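Local coordinates for protein putative aminooxidase (Propionibacterium acnes, PDB 2BA9) that isomerises polyunsaturated fatty acids, producing conjugated linoleic acid, and binds flavin-adenine dinucleotide in a fold of the flavin-containing amine oxidoreductase family, at residues L160-F165 with G171-V176; F165-Y170 with D300-E305; T327-N332 with E342-M347. One frame throughout, in Å; residues are numbered along the deposited sequence.

Contact 1 of 3, residues L160-F165 with G171-V176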
loop_
_atom_site.group_PDB
_atom_site.type_symbol
_atom_site.label_atom_id
_atom_site.label_comp_id
_atom_site.label_asym_id
_atom_site.label_seq_id
_atom_site.Cartn_x
_atom_site.Cartn_y
_atom_site.Cartn_z
ATOM N N LEU A 160 8.197 -14.655 10.542
ATOM C CA LEU A 160 8.642 -13.265 10.731
ATOM C C LEU A 160 7.999 -12.328 9.702
ATOM O O LEU A 160 7.443 -11.305 10.053
ATOM C CB LEU A 160 10.170 -13.152 10.628
ATOM C CG LEU A 160 10.757 -11.779 10.999
ATOM C CD1 LEU A 160 10.726 -11.564 12.491
ATOM C CD2 LEU A 160 12.163 -11.620 10.495
ATOM N N TRP A 161 8.071 -12.710 8.435
ATOM C CA TRP A 161 7.615 -11.865 7.315
ATOM C C TRP A 161 6.104 -11.633 7.270
ATOM O O TRP A 161 5.644 -10.626 6.746
ATOM C CB TRP A 161 8.071 -12.481 5.982
ATOM C CG TRP A 161 9.206 -11.759 5.338
ATOM C CD1 TRP A 161 9.119 -10.800 4.384
ATOM C CD2 TRP A 161 10.603 -11.953 5.589
ATOM N NE1 TRP A 161 10.366 -10.372 4.025
ATOM C CE2 TRP A 161 11.301 -11.061 4.754
ATOM C CE3 TRP A 161 11.331 -12.782 6.450
ATOM C CZ2 TRP A 161 12.695 -10.986 4.738
ATOM C CZ3 TRP A 161 12.710 -12.702 6.441
ATOM C CH2 TRP A 161 13.380 -11.804 5.596
ATOM N N ILE A 162 5.345 -12.561 7.831
ATOM C CA ILE A 162 3.903 -12.558 7.666
ATOM C C ILE A 162 3.200 -11.433 8.431
ATOM O O ILE A 162 2.209 -10.896 7.959
ATOM C CB ILE A 162 3.289 -13.911 8.041
ATOM C CG1 ILE A 162 1.868 -14.034 7.458
ATOM C CG2 ILE A 162 3.317 -14.131 9.553
ATOM C CD1 ILE A 162 1.268 -15.407 7.634
ATOM N N ASN A 163 3.718 -11.079 9.599
ATOM C CA ASN A 163 3.027 -10.148 10.486
ATOM C C ASN A 163 2.904 -8.717 9.919
ATOM O O ASN A 163 1.827 -8.123 9.973
ATOM C CB ASN A 163 3.690 -10.169 11.865
ATOM C CG ASN A 163 3.697 -11.552 12.483
ATOM O OD1 ASN A 163 2.659 -12.212 12.546
ATOM N ND2 ASN A 163 4.867 -12.006 12.944
ATOM N N PRO A 164 3.994 -8.155 9.354
ATOM C CA PRO A 164 3.862 -6.883 8.634
ATOM C C PRO A 164 3.374 -7.012 7.193
ATOM O O PRO A 164 3.398 -6.025 6.448
ATOM C CB PRO A 164 5.296 -6.342 8.624
ATOM C CG PRO A 164 6.121 -7.297 9.362
ATOM C CD PRO A 164 5.391 -8.588 9.364
ATOM N N PHE A 165 2.964 -8.212 6.782
ATOM C CA PHE A 165 2.517 -8.391 5.412
ATOM C C PHE A 165 1.035 -8.713 5.318
ATOM O O PHE A 165 0.247 -7.856 4.908
ATOM C CB PHE A 165 3.357 -9.427 4.658
ATOM C CG PHE A 165 3.126 -9.391 3.177
ATOM C CD1 PHE A 165 3.789 -8.451 2.387
ATOM C CD2 PHE A 165 2.195 -10.240 2.580
ATOM C CE1 PHE A 165 3.558 -8.380 1.020
ATOM C CE2 PHE A 165 1.967 -10.182 1.212
ATOM C CZ PHE A 165 2.656 -9.261 0.424
ATOM N N GLY A 171 -2.341 -9.704 1.779
ATOM C CA GLY A 171 -2.739 -11.017 1.294
ATOM C C GLY A 171 -1.823 -12.112 1.769
ATOM O O GLY A 171 -1.057 -11.919 2.700
ATOM N N HIS A 172 -1.904 -13.259 1.110
ATOM C CA HIS A 172 -1.387 -14.492 1.669
ATOM C C HIS A 172 -0.260 -15.093 0.832
ATOM O O HIS A 172 -0.310 -15.081 -0.388
ATOM C CB HIS A 172 -2.539 -15.483 1.884
ATOM C CG HIS A 172 -3.541 -15.010 2.892
ATOM N ND1 HIS A 172 -4.448 -14.011 2.627
ATOM C CD2 HIS A 172 -3.756 -15.380 4.174
ATOM C CE1 HIS A 172 -5.192 -13.798 3.698
ATOM N NE2 HIS A 172 -4.791 -14.616 4.654
ATOM N N PHE A 173 0.745 -15.618 1.532
ATOM C CA PHE A 173 1.969 -16.138 0.926
ATOM C C PHE A 173 1.768 -17.390 0.059
ATOM O O PHE A 173 2.640 -17.737 -0.749
ATOM C CB PHE A 173 3.001 -16.451 2.019
ATOM C CG PHE A 173 3.572 -15.233 2.723
ATOM C CD1 PHE A 173 4.155 -15.376 3.983
ATOM C CD2 PHE A 173 3.563 -13.954 2.143
ATOM C CE1 PHE A 173 4.699 -14.278 4.658
ATOM C CE2 PHE A 173 4.119 -12.853 2.821
ATOM C CZ PHE A 173 4.679 -13.015 4.071
ATOM N N ASP A 174 0.641 -18.072 0.230
ATOM C CA ASP A 174 0.305 -19.214 -0.623
ATOM C C ASP A 174 0.086 -18.811 -2.104
ATOM O O ASP A 174 0.159 -19.656 -2.991
ATOM C CB ASP A 174 -0.929 -19.950 -0.077
ATOM C CG ASP A 174 -2.195 -19.089 -0.117
ATOM O OD1 ASP A 174 -2.490 -18.432 0.907
ATOM O OD2 ASP A 174 -2.887 -19.071 -1.164
ATOM N N ASN A 175 -0.186 -17.525 -2.353
ATOM C CA ASN A 175 -0.437 -17.036 -3.703
ATOM C C ASN A 175 0.261 -15.721 -4.114
ATOM O O ASN A 175 0.608 -15.561 -5.272
ATOM C CB ASN A 175 -1.943 -16.915 -3.923
ATOM C CG ASN A 175 -2.582 -15.891 -3.021
ATOM O OD1 ASN A 175 -2.735 -14.748 -3.407
ATOM N ND2 ASN A 175 -2.951 -16.292 -1.816
ATOM N N VAL A 176 0.474 -14.781 -3.199
ATOM C CA VAL A 176 1.078 -13.483 -3.580
ATOM C C VAL A 176 2.542 -13.665 -3.971
ATOM O O VAL A 176 3.324 -14.196 -3.179
ATOM C CB VAL A 176 1.000 -12.453 -2.452
ATOM C CG1 VAL A 176 1.917 -11.252 -2.745
ATOM C CG2 VAL A 176 -0.421 -12.004 -2.230
#

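Contact 2 of 3, residues F165-Y170 with D300-E305. With FAD (flavin-adenine dinucleotide), chain D.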
loop_
_atom_site.group_PDB
_atom_site.type_symbol
_atom_site.label_atom_id
_atom_site.label_comp_id
_atom_site.label_asym_id
_atom_site.label_seq_id
_atom_site.Cartn_x
_atom_site.Cartn_y
_atom_site.Cartn_z
ATOM N N PHE A 165 2.964 -8.212 6.782
ATOM C CA PHE A 165 2.517 -8.391 5.412
ATOM C C PHE A 165 1.035 -8.713 5.318
ATOM O O PHE A 165 0.247 -7.856 4.908
ATOM C CB PHE A 165 3.357 -9.427 4.658
ATOM C CG PHE A 165 3.126 -9.391 3.177
ATOM C CD1 PHE A 165 3.789 -8.451 2.387
ATOM C CD2 PHE A 165 2.195 -10.240 2.580
ATOM C CE1 PHE A 165 3.558 -8.380 1.020
ATOM C CE2 PHE A 165 1.967 -10.182 1.212
ATOM C CZ PHE A 165 2.656 -9.261 0.424
ATOM N N THR A 166 0.665 -9.928 5.718
ATOM C CA THR A 166 -0.714 -10.390 5.617
ATOM C C THR A 166 -1.669 -9.581 6.508
ATOM O O THR A 166 -2.744 -9.178 6.067
ATOM C CB THR A 166 -0.813 -11.891 5.938
ATOM O OG1 THR A 166 -0.017 -12.626 4.995
ATOM C CG2 THR A 166 -2.258 -12.381 5.876
ATOM N N ALA A 167 -1.265 -9.350 7.748
ATOM C CA ALA A 167 -2.022 -8.519 8.697
ATOM C C ALA A 167 -2.228 -7.086 8.188
ATOM O O ALA A 167 -3.274 -6.473 8.446
ATOM C CB ALA A 167 -1.312 -8.500 10.053
ATOM N N PHE A 168 -1.222 -6.569 7.474
ATOM C CA PHE A 168 -1.271 -5.231 6.839
ATOM C C PHE A 168 -2.050 -5.274 5.523
ATOM O O PHE A 168 -2.052 -4.306 4.762
ATOM C CB PHE A 168 0.141 -4.672 6.572
ATOM C CG PHE A 168 0.829 -4.095 7.788
ATOM C CD1 PHE A 168 0.995 -4.848 8.933
ATOM C CD2 PHE A 168 1.356 -2.811 7.754
ATOM C CE1 PHE A 168 1.641 -4.326 10.047
ATOM C CE2 PHE A 168 2.026 -2.283 8.847
ATOM C CZ PHE A 168 2.174 -3.050 10.005
ATOM N N GLY A 169 -2.704 -6.398 5.254
ATOM C CA GLY A 169 -3.744 -6.460 4.254
ATOM C C GLY A 169 -3.262 -6.810 2.874
ATOM O O GLY A 169 -4.032 -6.779 1.916
ATOM N N TYR A 170 -2.001 -7.193 2.791
ATOM C CA TYR A 170 -1.366 -7.481 1.516
ATOM C C TYR A 170 -1.645 -8.889 1.004
ATOM O O TYR A 170 -1.238 -9.237 -0.098
ATOM C CB TYR A 170 0.138 -7.233 1.628
ATOM C CG TYR A 170 0.489 -5.782 1.892
ATOM C CD1 TYR A 170 0.141 -4.791 0.963
ATOM C CD2 TYR A 170 1.171 -5.396 3.046
ATOM C CE1 TYR A 170 0.455 -3.452 1.176
ATOM C CE2 TYR A 170 1.505 -4.043 3.277
ATOM C CZ TYR A 170 1.133 -3.074 2.330
ATOM O OH TYR A 170 1.439 -1.736 2.515
ATOM N N ASP A 300 -2.624 -16.558 14.129
ATOM C CA ASP A 300 -3.686 -17.547 13.928
ATOM C C ASP A 300 -4.706 -17.108 12.880
ATOM O O ASP A 300 -5.169 -17.937 12.086
ATOM C CB ASP A 300 -4.424 -17.854 15.248
ATOM C CG ASP A 300 -3.648 -18.791 16.149
ATOM O OD1 ASP A 300 -2.642 -19.405 15.704
ATOM O OD2 ASP A 300 -4.046 -18.923 17.317
ATOM N N ASN A 301 -5.056 -15.812 12.905
ATOM C CA ASN A 301 -6.128 -15.241 12.063
ATOM C C ASN A 301 -5.634 -14.719 10.706
ATOM O O ASN A 301 -6.430 -14.208 9.922
ATOM C CB ASN A 301 -6.892 -14.134 12.813
ATOM C CG ASN A 301 -7.873 -14.682 13.853
ATOM O OD1 ASN A 301 -8.115 -15.887 13.933
ATOM N ND2 ASN A 301 -8.477 -13.782 14.628
ATOM N N MET A 302 -4.339 -14.912 10.436
ATOM C CA MET A 302 -3.712 -14.595 9.143
ATOM C C MET A 302 -3.642 -15.803 8.185
ATOM O O MET A 302 -3.180 -15.676 7.052
ATOM C CB MET A 302 -2.295 -14.078 9.379
ATOM C CG MET A 302 -2.220 -12.809 10.176
ATOM S SD MET A 302 -0.510 -12.422 10.590
ATOM C CE MET A 302 -0.718 -11.370 12.053
ATOM N N ARG A 303 -4.051 -16.971 8.673
ATOM C CA ARG A 303 -4.285 -18.150 7.862
ATOM C C ARG A 303 -5.480 -17.921 6.931
ATOM O O ARG A 303 -6.496 -17.366 7.363
ATOM C CB ARG A 303 -4.678 -19.322 8.752
ATOM C CG ARG A 303 -3.612 -19.838 9.657
ATOM C CD ARG A 303 -4.017 -21.195 10.247
ATOM N NE ARG A 303 -4.752 -21.073 11.513
ATOM C CZ ARG A 303 -5.988 -21.515 11.746
ATOM N NH1 ARG A 303 -6.690 -22.139 10.809
ATOM N NH2 ARG A 303 -6.517 -21.350 12.947
ATOM N N PRO A 304 -5.403 -18.404 5.679
ATOM C CA PRO A 304 -6.525 -18.311 4.730
ATOM C C PRO A 304 -7.815 -18.930 5.270
ATOM O O PRO A 304 -8.909 -18.461 4.978
ATOM C CB PRO A 304 -6.013 -19.106 3.529
ATOM C CG PRO A 304 -4.540 -18.980 3.609
ATOM C CD PRO A 304 -4.247 -19.074 5.066
ATOM N N GLU A 305 -7.653 -19.977 6.076
ATOM C CA GLU A 305 -8.742 -20.649 6.764
ATOM C C GLU A 305 -9.455 -19.719 7.740
ATOM O O GLU A 305 -10.581 -19.997 8.159
ATOM C CB GLU A 305 -8.176 -21.848 7.537
ATOM C CG GLU A 305 -7.670 -22.988 6.659
ATOM C CD GLU A 305 -6.222 -22.866 6.168
ATOM O OE1 GLU A 305 -5.473 -21.942 6.568
ATOM O OE2 GLU A 305 -5.834 -23.734 5.360
HETATM P PA FAD D . -4.110 5.868 -3.138
HETATM O O1A FAD D . -3.495 6.139 -1.796
HETATM O O2A FAD D . -5.241 4.862 -3.178
HETATM O O5B FAD D . -4.706 7.240 -3.711
HETATM C C5B FAD D . -5.281 7.211 -4.996
HETATM C C4B FAD D . -5.997 8.517 -5.273
HETATM O O4B FAD D . -6.531 8.475 -6.580
HETATM C C3B FAD D . -7.139 8.764 -4.285
HETATM O O3B FAD D . -6.997 10.037 -3.695
HETATM C C2B FAD D . -8.380 8.629 -5.135
HETATM O O2B FAD D . -9.487 9.377 -4.631
HETATM C C1B FAD D . -7.839 8.998 -6.528
HETATM N N9A FAD D . -8.711 8.445 -7.580
HETATM C C8A FAD D . -9.114 7.135 -7.735
HETATM N N7A FAD D . -9.937 7.056 -8.818
HETATM C C5A FAD D . -10.062 8.301 -9.355
HETATM C C6A FAD D . -10.786 8.813 -10.450
HETATM N N6A FAD D . -11.227 7.950 -11.422
HETATM N N1A FAD D . -10.672 10.166 -10.754
HETATM C C2A FAD D . -9.915 11.021 -9.965
HETATM N N3A FAD D . -9.211 10.504 -8.885
HETATM C C4A FAD D . -9.297 9.181 -8.571
HETATM N N1 FAD D . 1.616 2.238 3.397
HETATM C C2 FAD D . 2.861 2.247 3.994
HETATM O O2 FAD D . 3.829 2.701 3.386
HETATM N N3 FAD D . 3.018 1.718 5.260
HETATM C C4 FAD D . 1.931 1.211 5.941
HETATM O O4 FAD D . 2.104 0.761 7.084
HETATM C C4X FAD D . 0.666 1.214 5.344
HETATM N N5 FAD D . -0.443 0.692 5.987
HETATM C C5X FAD D . -1.718 0.838 5.474
HETATM C C6 FAD D . -2.829 0.431 6.210
HETATM C C7 FAD D . -4.109 0.621 5.695
HETATM C C7M FAD D . -5.285 0.185 6.524
HETATM C C8 FAD D . -4.275 1.204 4.442
HETATM C C8M FAD D . -5.631 1.427 3.843
HETATM C C9 FAD D . -3.158 1.603 3.713
HETATM C C9A FAD D . -1.868 1.417 4.212
HETATM N N10 FAD D . -0.724 1.792 3.483
HETATM C C10 FAD D . 0.521 1.754 4.069
HETATM C "C1'" FAD D . -0.765 1.906 1.996
HETATM C "C2'" FAD D . -0.716 3.357 1.534
HETATM O "O2'" FAD D . -1.643 4.175 2.240
HETATM C "C3'" FAD D . -0.999 3.369 0.040
HETATM O "O3'" FAD D . -0.143 2.427 -0.611
HETATM C "C4'" FAD D . -0.818 4.763 -0.538
HETATM O "O4'" FAD D . -1.846 5.642 -0.097
HETATM C "C5'" FAD D . -0.783 4.655 -2.056
HETATM O "O5'" FAD D . -0.925 5.922 -2.632
HETATM P P FAD D . -1.478 6.064 -4.149
HETATM O O1P FAD D . -1.604 7.527 -4.531
HETATM O O2P FAD D . -0.549 5.319 -5.044
HETATM O O3P FAD D . -2.949 5.423 -4.156
#

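Contact 3 of 3, residues T327-N332 with E342-M347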
loop_
_atom_site.group_PDB
_atom_site.type_symbol
_atom_site.label_atom_id
_atom_site.label_comp_id
_atom_site.label_asym_id
_atom_site.label_seq_id
_atom_site.Cartn_x
_atom_site.Cartn_y
_atom_site.Cartn_z
ATOM N N THR A 327 -9.290 -1.809 13.885
ATOM C CA THR A 327 -9.148 -3.236 13.628
ATOM C C THR A 327 -8.995 -3.458 12.138
ATOM O O THR A 327 -9.484 -2.653 11.329
ATOM C CB THR A 327 -10.382 -4.046 14.108
ATOM O OG1 THR A 327 -11.480 -3.807 13.221
ATOM C CG2 THR A 327 -10.775 -3.682 15.542
ATOM N N TYR A 328 -8.352 -4.576 11.789
ATOM C CA TYR A 328 -7.961 -4.891 10.409
ATOM C C TYR A 328 -8.277 -6.344 10.068
ATOM O O TYR A 328 -7.827 -7.256 10.760
ATOM C CB TYR A 328 -6.463 -4.614 10.237
ATOM C CG TYR A 328 -6.095 -3.194 10.639
ATOM C CD1 TYR A 328 -5.981 -2.178 9.683
ATOM C CD2 TYR A 328 -5.896 -2.862 11.976
ATOM C CE1 TYR A 328 -5.688 -0.882 10.056
ATOM C CE2 TYR A 328 -5.593 -1.571 12.357
ATOM C CZ TYR A 328 -5.484 -0.582 11.388
ATOM O OH TYR A 328 -5.187 0.698 11.771
ATOM N N LEU A 329 -9.055 -6.549 9.010
ATOM C CA LEU A 329 -9.359 -7.896 8.499
ATOM C C LEU A 329 -9.377 -7.871 6.982
ATOM O O LEU A 329 -9.518 -6.800 6.352
ATOM C CB LEU A 329 -10.717 -8.405 9.015
ATOM C CG LEU A 329 -11.979 -7.569 8.688
ATOM C CD1 LEU A 329 -12.528 -7.820 7.304
ATOM C CD2 LEU A 329 -13.088 -7.772 9.726
ATOM N N LEU A 330 -9.254 -9.052 6.390
ATOM C CA LEU A 330 -9.288 -9.184 4.936
ATOM C C LEU A 330 -10.521 -9.971 4.490
ATOM O O LEU A 330 -10.900 -10.965 5.119
ATOM C CB LEU A 330 -8.029 -9.877 4.420
ATOM C CG LEU A 330 -6.874 -8.980 4.001
ATOM C CD1 LEU A 330 -5.670 -9.868 3.751
ATOM C CD2 LEU A 330 -7.244 -8.150 2.776
ATOM N N ARG A 331 -11.105 -9.530 3.383
ATOM C CA ARG A 331 -12.362 -10.078 2.889
ATOM C C ARG A 331 -12.223 -11.024 1.700
ATOM O O ARG A 331 -13.203 -11.643 1.304
ATOM C CB ARG A 331 -13.332 -8.944 2.526
ATOM C CG ARG A 331 -13.791 -8.166 3.755
ATOM C CD ARG A 331 -14.750 -7.031 3.454
ATOM N NE ARG A 331 -15.702 -7.357 2.401
ATOM C CZ ARG A 331 -16.589 -6.509 1.900
ATOM N NH1 ARG A 331 -16.695 -5.278 2.385
ATOM N NH2 ARG A 331 -17.400 -6.907 0.922
ATOM N N ASN A 332 -11.024 -11.165 1.153
ATOM C CA ASN A 332 -10.839 -11.964 -0.059
ATOM C C ASN A 332 -9.575 -12.824 -0.035
ATOM O O ASN A 332 -8.611 -12.523 0.665
ATOM C CB ASN A 332 -10.794 -11.044 -1.273
ATOM C CG ASN A 332 -9.511 -10.236 -1.322
ATOM O OD1 ASN A 332 -9.288 -9.353 -0.482
ATOM N ND2 ASN A 332 -8.633 -10.576 -2.255
ATOM N N GLU A 342 -21.125 -7.665 6.173
ATOM C CA GLU A 342 -21.997 -8.095 7.265
ATOM C C GLU A 342 -21.271 -9.007 8.240
ATOM O O GLU A 342 -21.212 -8.734 9.446
ATOM C CB GLU A 342 -23.223 -8.852 6.694
ATOM C CG GLU A 342 -24.382 -9.032 7.652
ATOM C CD GLU A 342 -25.471 -10.030 7.169
ATOM O OE1 GLU A 342 -25.384 -10.606 6.048
ATOM O OE2 GLU A 342 -26.438 -10.233 7.948
ATOM N N GLU A 343 -20.732 -10.099 7.706
ATOM C CA GLU A 343 -20.197 -11.168 8.532
ATOM C C GLU A 343 -18.840 -10.785 9.107
ATOM O O GLU A 343 -18.467 -11.219 10.191
ATOM C CB GLU A 343 -20.096 -12.462 7.714
ATOM C CG GLU A 343 -18.935 -12.506 6.719
ATOM C CD GLU A 343 -18.869 -13.821 5.971
ATOM O OE1 GLU A 343 -18.814 -14.880 6.634
ATOM O OE2 GLU A 343 -18.854 -13.798 4.723
ATOM N N CYS A 344 -18.106 -9.970 8.363
ATOM C CA CYS A 344 -16.831 -9.458 8.820
ATOM C C CYS A 344 -16.991 -8.444 9.959
ATOM O O CYS A 344 -16.225 -8.482 10.923
ATOM C CB CYS A 344 -16.064 -8.851 7.650
ATOM S SG CYS A 344 -15.538 -10.117 6.458
ATOM N N ARG A 345 -17.973 -7.546 9.858
ATOM C CA ARG A 345 -18.244 -6.627 10.959
ATOM C C ARG A 345 -18.637 -7.401 12.227
ATOM O O ARG A 345 -18.204 -7.047 13.324
ATOM C CB ARG A 345 -19.312 -5.582 10.614
ATOM C CG ARG A 345 -19.507 -4.530 11.734
ATOM C CD ARG A 345 -20.593 -3.500 11.416
ATOM N NE ARG A 345 -20.225 -2.629 10.307
ATOM C CZ ARG A 345 -21.049 -1.777 9.695
ATOM N NH1 ARG A 345 -22.311 -1.650 10.075
ATOM N NH2 ARG A 345 -20.609 -1.037 8.686
ATOM N N GLN A 346 -19.440 -8.456 12.088
ATOM C CA GLN A 346 -19.789 -9.264 13.262
ATOM C C GLN A 346 -18.547 -9.935 13.867
ATOM O O GLN A 346 -18.431 -10.047 15.088
ATOM C CB GLN A 346 -20.874 -10.301 12.939
ATOM C CG GLN A 346 -21.442 -11.038 14.173
ATOM C CD GLN A 346 -22.075 -10.108 15.200
ATOM O OE1 GLN A 346 -22.808 -9.179 14.845
ATOM N NE2 GLN A 346 -21.820 -10.370 16.483
ATOM N N MET A 347 -17.612 -10.360 13.017
ATOM C CA MET A 347 -16.349 -10.919 13.502
ATOM C C MET A 347 -15.504 -9.894 14.240
ATOM O O MET A 347 -14.781 -10.248 15.162
ATOM C CB MET A 347 -15.554 -11.562 12.372
ATOM C CG MET A 347 -16.062 -12.947 12.024
ATOM S SD MET A 347 -15.092 -13.803 10.780
ATOM C CE MET A 347 -15.909 -13.178 9.305
#

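Contact 1 of 3, residues L160-F165 with G171-V176
Trp161, on helix 158-161, meets Phe173 in a buried aromatic cluster of the flavin-containing amine oxidoreductase fold. The backbone carbonyl of Trp161 lies at the edge of the Phe173 ring, near its plane, with O 3.7 Å from Phe173 CZ, and CB adds an apolar touch to the same rim. The indole itself leads away from the loop, its NE1 hydrogen-bonded to Leu185 O. Next along the chain, Ile162 meets the same ring mainly through CA and CB, with CG1 slightly farther: Phe173 CE1 is 3.6 Å from Ile162 CA and 3.7 Å from Ile162 CB. Phe165 then carries much of the contact. Its CG stands anti to the backbone N (chi1 -167°), which extends the ring toward loop 171-176. There it meets Phe173 obliquely, planes at 33° and centroids 5.2 Å apart; the closest atoms are Phe165 CD2 and Phe173 CE2, at 3.3 Å. Gly171 O also approaches the Phe165 edge near its plane, 3.7 Å from CD2. Gly171, with phi 99°, is the first residue beyond helix 166-170 to leave helical angles, and turns the chain into the loop. No hydrogen bond joins the two segments. At the far end of the ring, Val176 CG1 reaches the edge near the ring plane, 3.8 Å from Phe165 CZ.

Contact 2 of 3, residues F165-Y170 with D300-E305
Helix 166-170, a short, weakly bonded turn that carries two residues of the flavin pocket, rests its side remote from the cofactor on loop 300-305. The helix contains a wider pi-type turn, evidenced by Tyr170 N bonding to Phe165 O at 3.2 Å. Contact with the loop passes through Thr166, Ala167 and Met302, all buried, and no hydrogen bond crosses it. Thr166 turns its methyl to the loop: chi1 of -61° sets OG1 beside the backbone N and CG2 anti to it, and CG2 lies 3.6 Å from Met302 O, with Met302 CB a little farther. The other branch, OG1, is hydrogen-bonded to Gly171 O, which ties down the rotation that presents the methyl. Met302 runs on extended beyond CG (chi2 172°), and this carries its terminal methyl to Ala167, with CE 3.5 Å from Ala167 CB and SD 4.0 Å from the same carbon. Met311 of strand 310-315 also touches all three residues. Within the helix segment, Tyr170 CB lies over the Phe165 ring, 3.4 Å above its plane. Toward the flavin, Tyr170 OH, hydrogen-bonded to Gly406 O, approaches the isoalloxazine at C10, 3.9 Å away. Phe168 points its edge at the cofactor: FAD O4 lies near the ring plane, 3.5 Å from Phe168 CE2.

Contact 3 of 3, residues T327-N332 with E342-M347
Leu329 spreads its two methyls over Cys344, and both meet its CB from one side: CD1 is 3.7 Å and CD2 3.8 Å from Cys344 CB. The leucine CG sits between the backbone N and the carbonyl carbon (chi1 59°), and from there CD2 also comes to 3.4 Å from Cys344 O, on the helix backbone. Cys344 answers with SG anti to its own carbonyl carbon (chi1 -68°), which turns the sulfur toward Leu329 and Arg331, both met on one side. SG is 3.9 Å from Leu329 CD1 and 3.8 Å from Arg331 CG, so the aliphatic stem of Arg331 is the part that meets Cys344. Farther along that side chain, Arg331 NE is hydrogen-bonded to Lys339 O. There is no hydrogen bond between the two segments; the contact rests on these apolar touches, centred on the single helical residue Cys344. It joins helix 341-355 to strand 325-330 of the mixed sheet, at the C-terminal end of that strand, with Arg331 just past it. Met282 of the adjoining strand 277-288 touches both Leu329 and Cys344, and Val348, one turn farther along the helix, also packs on Leu329, so the helix packs on both neighbouring strands.

How the contacts relate
Contacts 1 and 2 are neighbours, their centres 7 Å apart; they share Phe165 and alternate along the chain, since helix 166-170 lies between the two segments of contact 1. Contact 3 follows both in sequence, with its centre 12 Å from contact 2 and 18 Å from contact 1. Leu330, on strand 325-330, packs against Gly171 and His172 as well as Thr166 and Gly169, and thereby connects the three. Loop 300-305 precedes strand 310-315, which pairs with strand 325-330 in the mixed sheet. The helix carrying Phe168 and Tyr170 is thus held between an aromatic loop cluster and this sheet, whose Tyr328 also touches the flavin.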